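Local coordinates for protein alpha-L-rhamnosidase (Aspergillus terreus, PDB 6GSZ) that probably hydrolyses terminal non-reducing alpha-L-rhamnose residues from alpha-L-rhamnosides and binds calcium ions, at residues V166-M171 with P308-A313; V421-M426 with S449-F454; R148-A153 with H182-Y187; I132-E137 with V202-G207; R13-I18 with V99-G104. All coordinates share one frame; numbering follows the deposited sequence.

Contact 1. Residues V166-M171 with P308-A313. With PG4 (tetraethylene glycol), chain B.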
# COMPACT_ATOMS: atom_id res chain seq x y z
N VAL A 166 2.68 9.91 22.39
CA VAL A 166 1.60 10.54 21.66
C VAL A 166 1.26 9.68 20.45
O VAL A 166 2.04 9.54 19.55
CB VAL A 166 1.92 11.97 21.20
CG1 VAL A 166 0.80 12.57 20.38
CG2 VAL A 166 2.30 12.83 22.40
N GLY A 167 0.04 9.13 20.48
CA GLY A 167 -0.46 8.30 19.41
C GLY A 167 0.25 6.98 19.28
O GLY A 167 1.14 6.64 20.07
N ASP A 168 -0.09 6.26 18.22
CA ASP A 168 0.46 4.93 17.92
C ASP A 168 0.99 4.84 16.48
O ASP A 168 1.12 3.75 15.90
CB ASP A 168 -0.58 3.85 18.18
CG ASP A 168 -1.84 3.98 17.36
OD1 ASP A 168 -1.90 4.89 16.53
OD2 ASP A 168 -2.74 3.15 17.57
N HIS A 169 1.30 5.99 15.88
CA HIS A 169 1.90 6.02 14.58
C HIS A 169 3.41 5.79 14.70
O HIS A 169 4.09 6.44 15.55
CB HIS A 169 1.69 7.34 13.84
CG HIS A 169 0.28 7.80 13.69
ND1 HIS A 169 -0.01 8.85 12.86
CD2 HIS A 169 -0.87 7.46 14.32
CE1 HIS A 169 -1.33 9.09 12.92
NE2 HIS A 169 -1.87 8.27 13.83
N VAL A 170 3.98 4.97 13.82
CA VAL A 170 5.42 4.77 13.78
C VAL A 170 5.91 5.16 12.39
O VAL A 170 5.11 5.34 11.45
CB VAL A 170 5.84 3.34 14.15
CG1 VAL A 170 5.47 3.05 15.59
CG2 VAL A 170 5.26 2.32 13.20
N MET A 171 7.21 5.32 12.23
CA MET A 171 7.81 5.80 10.98
C MET A 171 7.07 7.04 10.44
O MET A 171 6.83 7.20 9.24
CB MET A 171 7.92 4.70 9.93
CG MET A 171 8.70 3.48 10.43
SD MET A 171 10.38 3.81 10.91
CE MET A 171 11.15 3.94 9.31
N PRO A 308 -2.02 5.79 8.77
CA PRO A 308 -0.61 5.82 9.12
C PRO A 308 0.01 4.44 9.13
O PRO A 308 -0.66 3.42 9.08
CB PRO A 308 -0.64 6.39 10.56
CG PRO A 308 -1.91 5.86 11.12
CD PRO A 308 -2.88 5.87 9.96
N VAL A 309 1.34 4.43 9.25
CA VAL A 309 2.09 3.20 9.54
C VAL A 309 1.94 2.93 11.04
O VAL A 309 2.14 3.84 11.86
CB VAL A 309 3.56 3.32 9.10
CG1 VAL A 309 4.34 2.05 9.45
CG2 VAL A 309 3.63 3.59 7.58
N ARG A 310 1.61 1.69 11.39
CA ARG A 310 1.45 1.26 12.76
C ARG A 310 2.13 -0.08 12.96
O ARG A 310 2.44 -0.81 12.01
CB ARG A 310 -0.02 1.12 13.14
CG ARG A 310 -0.79 2.43 13.17
CD ARG A 310 -2.03 2.34 14.06
NE ARG A 310 -2.81 3.56 14.13
CZ ARG A 310 -3.80 3.91 13.31
NH1 ARG A 310 -4.21 3.07 12.36
NH2 ARG A 310 -4.37 5.10 13.48
N ARG A 311 2.32 -0.38 14.25
CA ARG A 311 2.61 -1.70 14.71
C ARG A 311 1.28 -2.47 14.67
O ARG A 311 0.46 -2.33 15.56
CB ARG A 311 3.20 -1.67 16.12
CG ARG A 311 4.46 -0.82 16.28
CD ARG A 311 4.69 -0.37 17.72
NE ARG A 311 5.12 -1.45 18.61
CZ ARG A 311 4.35 -2.08 19.50
NH1 ARG A 311 3.04 -1.77 19.60
NH2 ARG A 311 4.89 -3.02 20.27
N VAL A 312 1.08 -3.20 13.58
CA VAL A 312 -0.24 -3.76 13.31
C VAL A 312 -0.45 -5.07 14.07
O VAL A 312 -1.59 -5.36 14.49
CB VAL A 312 -0.44 -3.92 11.79
CG1 VAL A 312 -1.73 -4.60 11.43
CG2 VAL A 312 -0.43 -2.56 11.14
N ALA A 313 0.61 -5.87 14.25
CA ALA A 313 0.51 -7.17 14.90
C ALA A 313 1.85 -7.56 15.49
O ALA A 313 2.87 -7.06 15.11
CB ALA A 313 0.05 -8.21 13.90
O1 PG4 B . -3.89 6.83 15.80
C1 PG4 B . -3.64 7.79 16.85
C2 PG4 B . -4.52 7.25 17.94
O2 PG4 B . -3.53 6.82 18.87
C3 PG4 B . -3.93 5.76 19.74
C4 PG4 B . -2.91 5.70 20.88
O3 PG4 B . -2.98 6.97 21.53
C5 PG4 B . -2.06 7.02 22.65
C6 PG4 B . -2.22 8.37 23.36
O4 PG4 B . -1.91 9.46 22.47
C7 PG4 B . -2.89 10.49 22.21
C8 PG4 B . -4.12 9.90 21.47
O5 PG4 B . -3.79 9.54 20.12
O HOH W 1 1.39 1.25 16.43
O HOH W 2 2.89 6.73 10.35

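Contact 2. Residues V421-M426 with S449-F454. With ACT (acetate ion), chain C.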
# COMPACT_ATOMS: atom_id res chain seq x y z
N VAL A 421 5.08 -6.57 13.37
CA VAL A 421 4.67 -6.42 11.98
C VAL A 421 4.20 -4.98 11.77
O VAL A 421 3.30 -4.55 12.48
CB VAL A 421 3.59 -7.42 11.58
CG1 VAL A 421 3.23 -7.22 10.10
CG2 VAL A 421 4.04 -8.86 11.88
N VAL A 422 4.87 -4.26 10.85
CA VAL A 422 4.69 -2.82 10.69
C VAL A 422 4.33 -2.55 9.22
O VAL A 422 5.05 -2.98 8.34
CB VAL A 422 5.97 -2.09 11.12
CG1 VAL A 422 5.85 -0.58 10.90
CG2 VAL A 422 6.38 -2.38 12.56
N HIS A 423 3.25 -1.77 9.01
CA HIS A 423 2.88 -1.34 7.67
C HIS A 423 1.79 -0.28 7.77
O HIS A 423 1.23 -0.02 8.86
CB HIS A 423 2.43 -2.49 6.75
CG HIS A 423 1.28 -3.32 7.21
ND1 HIS A 423 -0.03 -2.91 7.05
CD2 HIS A 423 1.25 -4.53 7.82
CE1 HIS A 423 -0.85 -3.88 7.53
NE2 HIS A 423 -0.09 -4.91 7.98
N SER A 424 1.45 0.30 6.59
CA SER A 424 0.33 1.22 6.53
C SER A 424 -0.96 0.50 6.93
O SER A 424 -1.29 -0.56 6.36
CB SER A 424 0.22 1.81 5.13
OG SER A 424 1.32 2.68 4.88
N ASP A 425 -1.69 1.07 7.89
CA ASP A 425 -2.74 0.33 8.60
C ASP A 425 -4.10 0.48 7.90
O ASP A 425 -5.01 1.08 8.41
CB ASP A 425 -2.80 0.74 10.07
CG ASP A 425 -3.63 -0.15 10.97
OD1 ASP A 425 -4.02 -1.25 10.54
OD2 ASP A 425 -3.94 0.31 12.08
N MET A 426 -4.17 -0.07 6.70
CA MET A 426 -5.36 -0.05 5.88
C MET A 426 -6.39 -1.04 6.42
O MET A 426 -6.06 -2.05 7.00
CB MET A 426 -4.97 -0.42 4.44
CG MET A 426 -4.03 0.59 3.76
SD MET A 426 -3.39 -0.04 2.20
CE MET A 426 -2.46 -1.45 2.76
N SER A 449 3.14 -10.34 1.19
CA SER A 449 3.93 -9.46 0.35
C SER A 449 3.30 -8.06 0.24
O SER A 449 4.01 -7.03 0.15
CB SER A 449 4.27 -10.05 -0.99
OG SER A 449 5.27 -11.03 -0.87
N MET A 450 1.97 -7.99 0.21
CA MET A 450 1.30 -6.72 0.23
C MET A 450 1.58 -5.98 1.55
O MET A 450 1.91 -4.77 1.54
CB MET A 450 -0.21 -6.86 -0.04
CG MET A 450 -0.95 -5.51 0.10
SD MET A 450 -2.54 -5.57 -0.61
CE MET A 450 -2.94 -3.83 -0.41
N ARG A 451 1.38 -6.68 2.66
CA ARG A 451 1.67 -6.07 3.96
C ARG A 451 3.11 -5.54 4.03
O ARG A 451 3.35 -4.45 4.57
CB ARG A 451 1.46 -7.09 5.07
CG ARG A 451 0.01 -7.46 5.31
CD ARG A 451 -0.11 -8.67 6.20
NE ARG A 451 -1.49 -8.95 6.54
CZ ARG A 451 -1.90 -10.04 7.20
NH1 ARG A 451 -1.06 -11.06 7.41
NH2 ARG A 451 -3.17 -10.11 7.59
N GLY A 452 4.07 -6.27 3.46
CA GLY A 452 5.42 -5.86 3.61
C GLY A 452 5.77 -4.60 2.81
O GLY A 452 6.73 -3.89 3.15
N ASN A 453 5.03 -4.37 1.73
CA ASN A 453 5.35 -3.38 0.73
C ASN A 453 4.31 -2.25 0.61
O ASN A 453 4.47 -1.38 -0.26
CB ASN A 453 5.56 -4.05 -0.60
CG ASN A 453 6.84 -4.84 -0.64
OD1 ASN A 453 7.93 -4.23 -0.61
ND2 ASN A 453 6.76 -6.17 -0.69
N PHE A 454 3.34 -2.18 1.51
CA PHE A 454 2.48 -0.99 1.63
C PHE A 454 2.91 -0.29 2.91
O PHE A 454 2.36 -0.50 3.97
CB PHE A 454 1.00 -1.39 1.57
CG PHE A 454 0.44 -1.49 0.16
CD1 PHE A 454 0.94 -2.41 -0.76
CD2 PHE A 454 -0.48 -0.55 -0.27
CE1 PHE A 454 0.42 -2.46 -2.05
CE2 PHE A 454 -0.98 -0.61 -1.57
CZ PHE A 454 -0.48 -1.52 -2.45
C ACT C . -1.31 -8.09 10.01
O ACT C . -1.05 -7.22 9.13
OXT ACT C . -0.52 -9.04 10.40
CH3 ACT C . -2.68 -8.03 10.66
O HOH W 3 4.38 -5.53 7.14

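Contact 3. Residues R148-A153 with H182-Y187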
# COMPACT_ATOMS: atom_id res chain seq x y z
N ARG A 148 -4.98 19.45 21.24
CA ARG A 148 -4.47 18.84 20.02
C ARG A 148 -2.97 19.07 19.88
O ARG A 148 -2.47 20.11 20.26
CB ARG A 148 -5.14 19.45 18.78
CG ARG A 148 -6.66 19.28 18.73
CD ARG A 148 -7.07 17.83 18.51
NE ARG A 148 -8.51 17.68 18.45
CZ ARG A 148 -9.30 17.32 19.47
NH1 ARG A 148 -8.81 16.99 20.66
NH2 ARG A 148 -10.61 17.24 19.26
N LEU A 149 -2.28 18.07 19.32
CA LEU A 149 -0.89 18.22 18.89
C LEU A 149 -0.86 18.06 17.38
O LEU A 149 -1.36 17.03 16.87
CB LEU A 149 0.03 17.19 19.53
CG LEU A 149 1.49 17.34 19.15
CD1 LEU A 149 2.09 18.64 19.69
CD2 LEU A 149 2.29 16.16 19.64
N TYR A 150 -0.30 19.04 16.69
CA TYR A 150 -0.08 19.04 15.27
C TYR A 150 1.42 18.97 15.04
O TYR A 150 2.17 19.77 15.66
CB TYR A 150 -0.63 20.31 14.66
CG TYR A 150 -2.08 20.53 14.96
CD1 TYR A 150 -3.05 19.86 14.23
CD2 TYR A 150 -2.52 21.40 15.93
CE1 TYR A 150 -4.40 20.08 14.46
CE2 TYR A 150 -3.88 21.63 16.15
CZ TYR A 150 -4.83 20.96 15.41
OH TYR A 150 -6.16 21.24 15.67
N ILE A 151 1.93 17.98 14.30
CA ILE A 151 3.36 17.72 14.35
C ILE A 151 3.84 17.05 13.08
O ILE A 151 3.15 16.18 12.51
CB ILE A 151 3.68 16.88 15.60
CG1 ILE A 151 5.17 16.59 15.72
CG2 ILE A 151 2.83 15.63 15.68
CD1 ILE A 151 5.61 16.14 17.11
N THR A 152 5.04 17.42 12.66
CA THR A 152 5.77 16.70 11.65
C THR A 152 7.26 16.88 11.88
O THR A 152 7.69 17.58 12.79
CB THR A 152 5.38 17.12 10.23
OG1 THR A 152 5.87 16.14 9.31
CG2 THR A 152 5.88 18.49 9.83
N ALA A 153 8.06 16.22 11.05
CA ALA A 153 9.51 16.35 11.16
C ALA A 153 10.12 16.44 9.78
O ALA A 153 9.56 15.93 8.77
CB ALA A 153 10.08 15.13 11.84
N HIS A 182 4.19 17.65 2.18
CA HIS A 182 4.83 17.14 3.40
C HIS A 182 3.73 16.92 4.44
O HIS A 182 3.06 17.88 4.84
CB HIS A 182 5.90 18.11 3.86
CG HIS A 182 6.82 17.66 4.94
ND1 HIS A 182 8.17 17.99 4.92
CD2 HIS A 182 6.60 16.92 6.04
CE1 HIS A 182 8.73 17.44 5.98
NE2 HIS A 182 7.80 16.83 6.72
N GLU A 183 3.49 15.65 4.78
CA GLU A 183 2.35 15.36 5.66
C GLU A 183 2.67 15.75 7.10
O GLU A 183 3.86 15.67 7.53
CB GLU A 183 1.90 13.89 5.65
CG GLU A 183 1.14 13.54 4.38
CD GLU A 183 0.76 12.09 4.24
OE1 GLU A 183 0.76 11.35 5.25
OE2 GLU A 183 0.38 11.69 3.10
N TYR A 184 1.66 16.22 7.82
CA TYR A 184 1.75 16.43 9.25
C TYR A 184 0.59 15.68 9.91
O TYR A 184 -0.45 15.40 9.26
CB TYR A 184 1.71 17.91 9.69
CG TYR A 184 0.34 18.50 9.52
CD1 TYR A 184 -0.08 19.01 8.30
CD2 TYR A 184 -0.50 18.59 10.59
CE1 TYR A 184 -1.39 19.47 8.15
CE2 TYR A 184 -1.80 19.06 10.46
CZ TYR A 184 -2.23 19.51 9.24
OH TYR A 184 -3.52 19.98 9.15
N ASN A 185 0.75 15.30 11.16
CA ASN A 185 -0.19 14.49 11.90
C ASN A 185 -0.90 15.28 12.99
O ASN A 185 -0.34 16.23 13.53
CB ASN A 185 0.43 13.21 12.43
CG ASN A 185 1.14 12.46 11.34
OD1 ASN A 185 2.36 12.19 11.41
ND2 ASN A 185 0.42 12.15 10.27
N THR A 186 -2.11 14.85 13.33
CA THR A 186 -2.92 15.46 14.35
C THR A 186 -3.29 14.40 15.40
O THR A 186 -3.75 13.29 15.05
CB THR A 186 -4.21 16.04 13.75
OG1 THR A 186 -3.87 17.00 12.75
CG2 THR A 186 -5.04 16.71 14.82
N TYR A 187 -3.12 14.75 16.69
CA TYR A 187 -3.43 13.84 17.78
C TYR A 187 -4.30 14.56 18.81
O TYR A 187 -4.08 15.74 19.13
CB TYR A 187 -2.14 13.40 18.47
CG TYR A 187 -1.19 12.69 17.54
CD1 TYR A 187 -1.34 11.34 17.24
CD2 TYR A 187 -0.11 13.35 16.97
CE1 TYR A 187 -0.47 10.68 16.37
CE2 TYR A 187 0.80 12.69 16.15
CZ TYR A 187 0.65 11.34 15.87
OH TYR A 187 1.56 10.68 15.09

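Contact 4. Residues I132-E137 with V202-G207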
# COMPACT_ATOMS: atom_id res chain seq x y z
N ILE A 132 18.01 13.49 17.44
CA ILE A 132 18.01 14.60 18.36
C ILE A 132 16.74 14.58 19.19
O ILE A 132 15.64 14.39 18.62
CB ILE A 132 18.16 15.93 17.61
CG1 ILE A 132 19.49 15.98 16.86
CG2 ILE A 132 17.89 17.09 18.54
CD1 ILE A 132 20.69 16.09 17.72
N GLN A 133 16.86 14.74 20.50
CA GLN A 133 15.79 14.96 21.42
C GLN A 133 15.54 16.45 21.53
O GLN A 133 16.47 17.21 21.76
CB GLN A 133 16.10 14.35 22.79
CG GLN A 133 16.31 12.83 22.77
CD GLN A 133 16.80 12.26 24.08
OE1 GLN A 133 16.52 11.12 24.40
NE2 GLN A 133 17.62 12.99 24.82
N PHE A 134 14.28 16.86 21.46
CA PHE A 134 13.84 18.22 21.62
C PHE A 134 12.85 18.27 22.77
O PHE A 134 12.02 17.39 22.89
CB PHE A 134 13.08 18.69 20.38
CG PHE A 134 13.91 18.80 19.12
CD1 PHE A 134 14.53 19.99 18.79
CD2 PHE A 134 14.02 17.74 18.23
CE1 PHE A 134 15.31 20.11 17.64
CE2 PHE A 134 14.80 17.85 17.08
CZ PHE A 134 15.42 19.05 16.76
N ARG A 135 12.96 19.29 23.64
CA ARG A 135 12.04 19.34 24.74
C ARG A 135 11.62 20.79 25.06
O ARG A 135 12.32 21.75 24.81
CB ARG A 135 12.60 18.69 26.01
CG ARG A 135 13.62 19.51 26.78
CD ARG A 135 14.22 18.74 27.96
NE ARG A 135 13.24 18.23 28.89
CZ ARG A 135 12.64 18.90 29.87
NH1 ARG A 135 13.01 20.15 30.15
NH2 ARG A 135 11.71 18.27 30.59
N LYS A 136 10.43 20.87 25.66
CA LYS A 136 9.79 22.12 26.08
C LYS A 136 8.91 21.83 27.30
O LYS A 136 8.19 20.84 27.34
CB LYS A 136 8.97 22.65 24.90
CG LYS A 136 8.07 23.85 25.18
CD LYS A 136 8.77 25.14 25.40
CE LYS A 136 7.85 26.33 25.25
NZ LYS A 136 8.53 27.60 25.56
N GLU A 137 8.96 22.71 28.29
CA GLU A 137 8.02 22.70 29.40
C GLU A 137 7.09 23.91 29.28
O GLU A 137 7.48 24.97 28.71
CB GLU A 137 8.72 22.70 30.76
CG GLU A 137 9.63 21.49 30.95
CD GLU A 137 10.26 21.35 32.33
OE1 GLU A 137 9.77 22.02 33.26
OE2 GLU A 137 11.20 20.53 32.48
N VAL A 202 10.30 15.29 22.04
CA VAL A 202 10.16 14.66 20.72
C VAL A 202 11.55 14.20 20.28
O VAL A 202 12.54 14.99 20.35
CB VAL A 202 9.59 15.62 19.66
CG1 VAL A 202 9.33 14.85 18.36
CG2 VAL A 202 8.31 16.29 20.14
N THR A 203 11.67 12.96 19.85
CA THR A 203 12.88 12.48 19.24
C THR A 203 12.72 12.50 17.73
O THR A 203 11.68 12.01 17.23
CB THR A 203 13.26 11.07 19.69
OG1 THR A 203 13.33 11.01 21.11
CG2 THR A 203 14.58 10.64 19.09
N VAL A 204 13.69 13.05 17.01
CA VAL A 204 13.70 13.13 15.57
C VAL A 204 14.86 12.33 15.01
O VAL A 204 15.98 12.54 15.43
CB VAL A 204 13.71 14.56 15.03
CG1 VAL A 204 13.81 14.63 13.50
CG2 VAL A 204 12.50 15.32 15.52
N GLY A 205 14.58 11.45 14.06
CA GLY A 205 15.55 10.68 13.28
C GLY A 205 15.54 11.05 11.81
O GLY A 205 14.66 11.80 11.38
N GLU A 206 16.53 10.54 11.05
CA GLU A 206 16.74 11.06 9.69
C GLU A 206 15.67 10.55 8.70
O GLU A 206 15.36 11.25 7.75
CB GLU A 206 18.16 10.73 9.22
CG GLU A 206 18.43 9.26 9.05
CD GLU A 206 19.83 8.89 8.64
OE1 GLU A 206 20.75 9.73 8.84
OE2 GLU A 206 20.01 7.71 8.19
N GLY A 207 15.23 9.31 8.86
CA GLY A 207 14.30 8.73 7.90
C GLY A 207 14.77 8.85 6.47
O GLY A 207 15.93 8.61 6.12
O HOH W 4 15.40 9.53 22.35

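Contact 5. Residues R13-I18 with V99-G104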
# COMPACT_ATOMS: atom_id res chain seq x y z
N ARG A 13 -10.00 6.40 7.44
CA ARG A 13 -10.55 5.43 8.37
C ARG A 13 -11.20 6.15 9.56
O ARG A 13 -12.24 5.73 10.09
CB ARG A 13 -9.51 4.42 8.86
CG ARG A 13 -8.88 3.56 7.78
CD ARG A 13 -8.16 2.31 8.27
NE ARG A 13 -9.09 1.38 8.92
CZ ARG A 13 -8.75 0.28 9.57
NH1 ARG A 13 -7.46 -0.06 9.66
NH2 ARG A 13 -9.69 -0.50 10.12
N THR A 14 -10.50 7.18 10.04
CA THR A 14 -10.93 8.11 11.06
C THR A 14 -10.56 9.52 10.58
O THR A 14 -9.67 9.66 9.76
CB THR A 14 -10.26 7.85 12.42
OG1 THR A 14 -8.87 8.14 12.35
CG2 THR A 14 -10.44 6.43 12.91
N ALA A 15 -11.26 10.53 11.09
CA ALA A 15 -11.19 11.86 10.49
C ALA A 15 -10.83 12.93 11.53
O ALA A 15 -11.61 13.79 11.87
CB ALA A 15 -12.47 12.14 9.72
N LEU A 16 -9.59 12.87 12.01
CA LEU A 16 -9.03 13.89 12.92
C LEU A 16 -7.87 14.60 12.20
O LEU A 16 -6.86 13.96 11.87
CB LEU A 16 -8.59 13.23 14.23
CG LEU A 16 -7.83 14.17 15.17
CD1 LEU A 16 -8.69 15.36 15.57
CD2 LEU A 16 -7.31 13.43 16.40
N GLY A 17 -8.03 15.90 12.00
CA GLY A 17 -6.99 16.72 11.41
C GLY A 17 -6.93 16.66 9.89
O GLY A 17 -5.88 16.86 9.27
N ILE A 18 -8.10 16.43 9.28
CA ILE A 18 -8.20 16.23 7.84
C ILE A 18 -8.06 17.56 7.08
O ILE A 18 -8.18 18.67 7.63
CB ILE A 18 -9.49 15.48 7.46
CG1 ILE A 18 -10.75 16.30 7.72
CG2 ILE A 18 -9.54 14.13 8.17
CD1 ILE A 18 -12.01 15.72 7.10
N VAL A 99 -19.85 9.27 14.86
CA VAL A 99 -18.44 9.44 14.53
C VAL A 99 -18.14 10.94 14.52
O VAL A 99 -19.02 11.76 14.38
CB VAL A 99 -18.13 8.83 13.15
CG1 VAL A 99 -18.28 7.32 13.14
CG2 VAL A 99 -18.96 9.44 12.03
N THR A 100 -16.85 11.28 14.63
CA THR A 100 -16.42 12.67 14.62
C THR A 100 -15.61 12.98 13.35
O THR A 100 -14.99 12.11 12.72
CB THR A 100 -15.60 13.01 15.88
OG1 THR A 100 -14.49 12.12 15.97
CG2 THR A 100 -16.45 12.90 17.12
N VAL A 101 -15.63 14.26 12.99
CA VAL A 101 -14.86 14.77 11.87
C VAL A 101 -14.35 16.17 12.22
O VAL A 101 -15.07 16.96 12.79
CB VAL A 101 -15.70 14.75 10.58
CG1 VAL A 101 -17.00 15.53 10.72
CG2 VAL A 101 -14.91 15.25 9.39
N GLU A 102 -13.07 16.43 11.94
CA GLU A 102 -12.44 17.69 12.38
C GLU A 102 -11.29 18.02 11.45
O GLU A 102 -10.35 17.23 11.32
CB GLU A 102 -11.88 17.44 13.78
CG GLU A 102 -11.19 18.64 14.37
CD GLU A 102 -10.69 18.39 15.79
OE1 GLU A 102 -11.38 17.67 16.56
OE2 GLU A 102 -9.58 18.91 16.14
N PRO A 103 -11.32 19.16 10.75
CA PRO A 103 -10.18 19.56 9.94
C PRO A 103 -8.97 19.93 10.81
O PRO A 103 -9.11 20.37 11.96
CB PRO A 103 -10.67 20.78 9.18
CG PRO A 103 -12.18 20.65 9.20
CD PRO A 103 -12.46 20.10 10.59
N GLY A 104 -7.80 19.81 10.17
CA GLY A 104 -6.52 20.21 10.76
C GLY A 104 -6.23 21.69 10.57
O GLY A 104 -7.11 22.54 10.65
O HOH W 5 -12.36 13.27 14.65
O HOH W 6 -13.92 9.74 12.32

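Contact 1. Residues V166-M171 with P308-A313
R310 and D168 form a salt bridge: NE of R310 donates to OD1 of D168 at 2.9 Å. OD1 lies in the guanidinium plane, but NE approaches OD1 from above the carboxylate plane, and the two planes stand 63° apart. A tetraethylene glycol, probably from the crystallisation liquor, sits beside this pair. Its O1 donates to OD1 of D168 and accepts from NH2 of R310 and NE2 of H169. CB of P308 lies over one face of the H169 ring, 3.5 Å from the centroid, a CH-pi contact. The backbones join where V170 N donates to V309 O at 2.9 Å. Here the loop 166-171 meets an outermost strand, 309-315, of an antiparallel four-stranded sheet, and the two run steeply across each other. One water links D168 O to R311 N, another V170 O to V309 N. CG2 of V170 packs on CG1 of V309 at 3.9 Å, and V422 of the next strand touches both valines. The R310 chain is extended from CG to NE (chi3 180°), which carries the guanidinium to D168. D425 holds its NH1 in a second salt bridge. R165 binds the carbonyl oxygens of G167 and H169.

Contact 2. Residues V421-M426 with S449-F454
H423 and R451 lie with ring and guanidinium planes nearly parallel, 14° apart, but they are not stacked on each other. The two side chains cross at a slant, with CA of R451 over the rim of one imidazole face, and NE2 of H423 comes within 3.7 Å of CG of R451. An acetate, probably from the crystallisation liquor, lies between the two polar ends. NE2 of H423 donates to its O atom at 2.8 Å in an almost straight bond, with the acetate at the edge of the ring. The same acetate lies over one face of the R451 guanidinium. At the other side of the ring, ND1 of H423 donates to S424 O at 2.8 Å, so both ring nitrogens are engaged and the rotation of the ring is fixed. NE of R451 bonds the hydroxyl of Y485. The contact joins the end of strand 417-424 to the C-terminal end of helix 437-453, and so links the concanavalin-like and six-hairpin glycosidase family regions. S424 N donates to F454 O at 2.9 Å, within the carbonyl plane, just past the helix. M426 makes a Met-aromatic contact with F454. Its side chain crosses that of F454 at about a right angle, and its SD is 5.0 Å from the ring centroid, obliquely placed. CE of M426 touches CB of F454 at 3.7 Å and CE of M450 at 4.0 Å. F490 stacks on the F454 ring.

Contact 3. Residues R148-A153 with H182-Y187
L149 and I151 pair with Y187 and N185 as antiparallel hydrogen-bonded pairs of strands 144-154 and 182-188, neighbours in a mixed five-stranded sheet. Y150 and T186 form the non-hydrogen-bonded pair between them. The face bearing L149, I151 and Y187 is tightly packed. CG2 of I151 meets the edge of the Y187 ring, 3.6 Å from CE2. L149 and I151 also press on I200 and V202 of strand 196-205. The OH of Y187 and OD1 of N185 both bond Y157.

The other face is more mixed, and T186 is partly exposed there. Its side chain lies alongside that of Y150, pointing the same way, with OG1 at the edge of the tyrosine ring, 3.3 Å from CD1. Nearby, CE2 of Y184 approaches CD1 of Y150 at 4.1 Å. R148 is partly exposed too, and E102 pairs with its guanidinium.

Beyond the I151-N185 pair, toward H182, the ladder gives way to side-chain bonds. OG1 of T152 lies anti to its own backbone N (chi1 -165°), which directs it across to E183 O at 2.7 Å. H182 reaches back to the first strand: its NE2 donates to A153 O at 2.8 Å, with the oxygen in the imidazole plane but the nitrogen well above the carbonyl plane.

Contact 4. Residues I132-E137 with V202-G207
V202 O lies at the edge of the F134 ring, in its plane. CG2 of V204 comes in obliquely, 3.8 Å from CE2 of F134. One face of the ring is taken by a neighbour on the same strand: CG2 of I132 sits 3.5 Å above the plane of the F134 ring, offset toward the rim. The first torsion of F134 (chi1 -67°) leaves CG beside its backbone N, and the ring extends along the strand pair toward V204.

The backbones form a regular antiparallel ladder. I132 with V204 and F134 with V202 are hydrogen-bonded pairs, each closed by two bonds. I132 N to V204 O measures 3.0 Å and V204 N to I132 O 2.9 Å. F134 N to V202 O measures 2.8 Å. Q133 and T203 make the non-hydrogen-bonded pair between them, on the opposite face from F134. Their side chains lie side by side, and a water bridges their ends: it donates to OE1 of Q133 at 2.8 Å and also bonds OG1 of T203.

Strands 132-140 and 196-205 are neighbours in an antiparallel five-stranded sheet. Strand 252-254 flanks the first and strand 156-161 the second. L229 of strand 228-237 packs on F134 and V202, and I117 of strand 116-119 also touches F134.

Contact 5. Residues R13-I18 with V99-G104
A parallel strand pair at the edge of a sheet in the N-terminal immunoglobulin-like region brings L16 and I18 alongside E102 and P103. E102 O is the centre of the contact. It accepts from G17 N at 2.8 Å and from I18 N at 3.1 Å, so two successive amides share one carbonyl. I18 O then accepts from G104 N at 2.8 Å in a nearly straight bond. One step earlier along the pair, E102 N makes a weak bond to A15 O. The register slips by one residue between L16 and I18, a beta bulge, and the chain turns a corner at L16 and G17. The positive phi of G17 (82°) goes with this turn, which lets G17 N and I18 N meet the same carbonyl. Strand 15-18 is outermost in its mixed five-stranded sheet, with 99-103 next to it. Further back, the strands are joined through water. One water links A15 O to the T100 hydroxyl, and another links A15 N to T100 O.

A15 and V101 share one face, where CD1 of I18 also reaches CG2 of V101 at 3.7 Å. F9 of strand 3-9 packs on A15 and V101. On the opposite face L16 and E102 lie side by side, pointing the same way. CD1 of L16 rests 3.6 Å from CD of the E102 carboxylate. The E102 chain is extended beyond CG (chi2 178°), which carries the carboxylate out to its salt-bridge partner, R148.

How the contacts relate
From the N terminus, contact 5 closes first, joining the two ends of the immunoglobulin-like region. Contact 4 then opens at strand 132-140 and closes at 196-205, and contact 3 is nested within its loop. The two pack through I151 on V202 and A153 on V204. Contact 1 crosses both, because its loop 166-171 lies inside their spans and meets the later strand 309-315. Contact 2 follows in series and shares a sheet with contact 1, leading into the first long helix of the glycosidase region. Salt bridges join contact 1 to contact 2 (R310 with D425) and contact 3 to contact 5 (R148 with E102). R13 also reaches D425 O, tying contact 5 to contact 2.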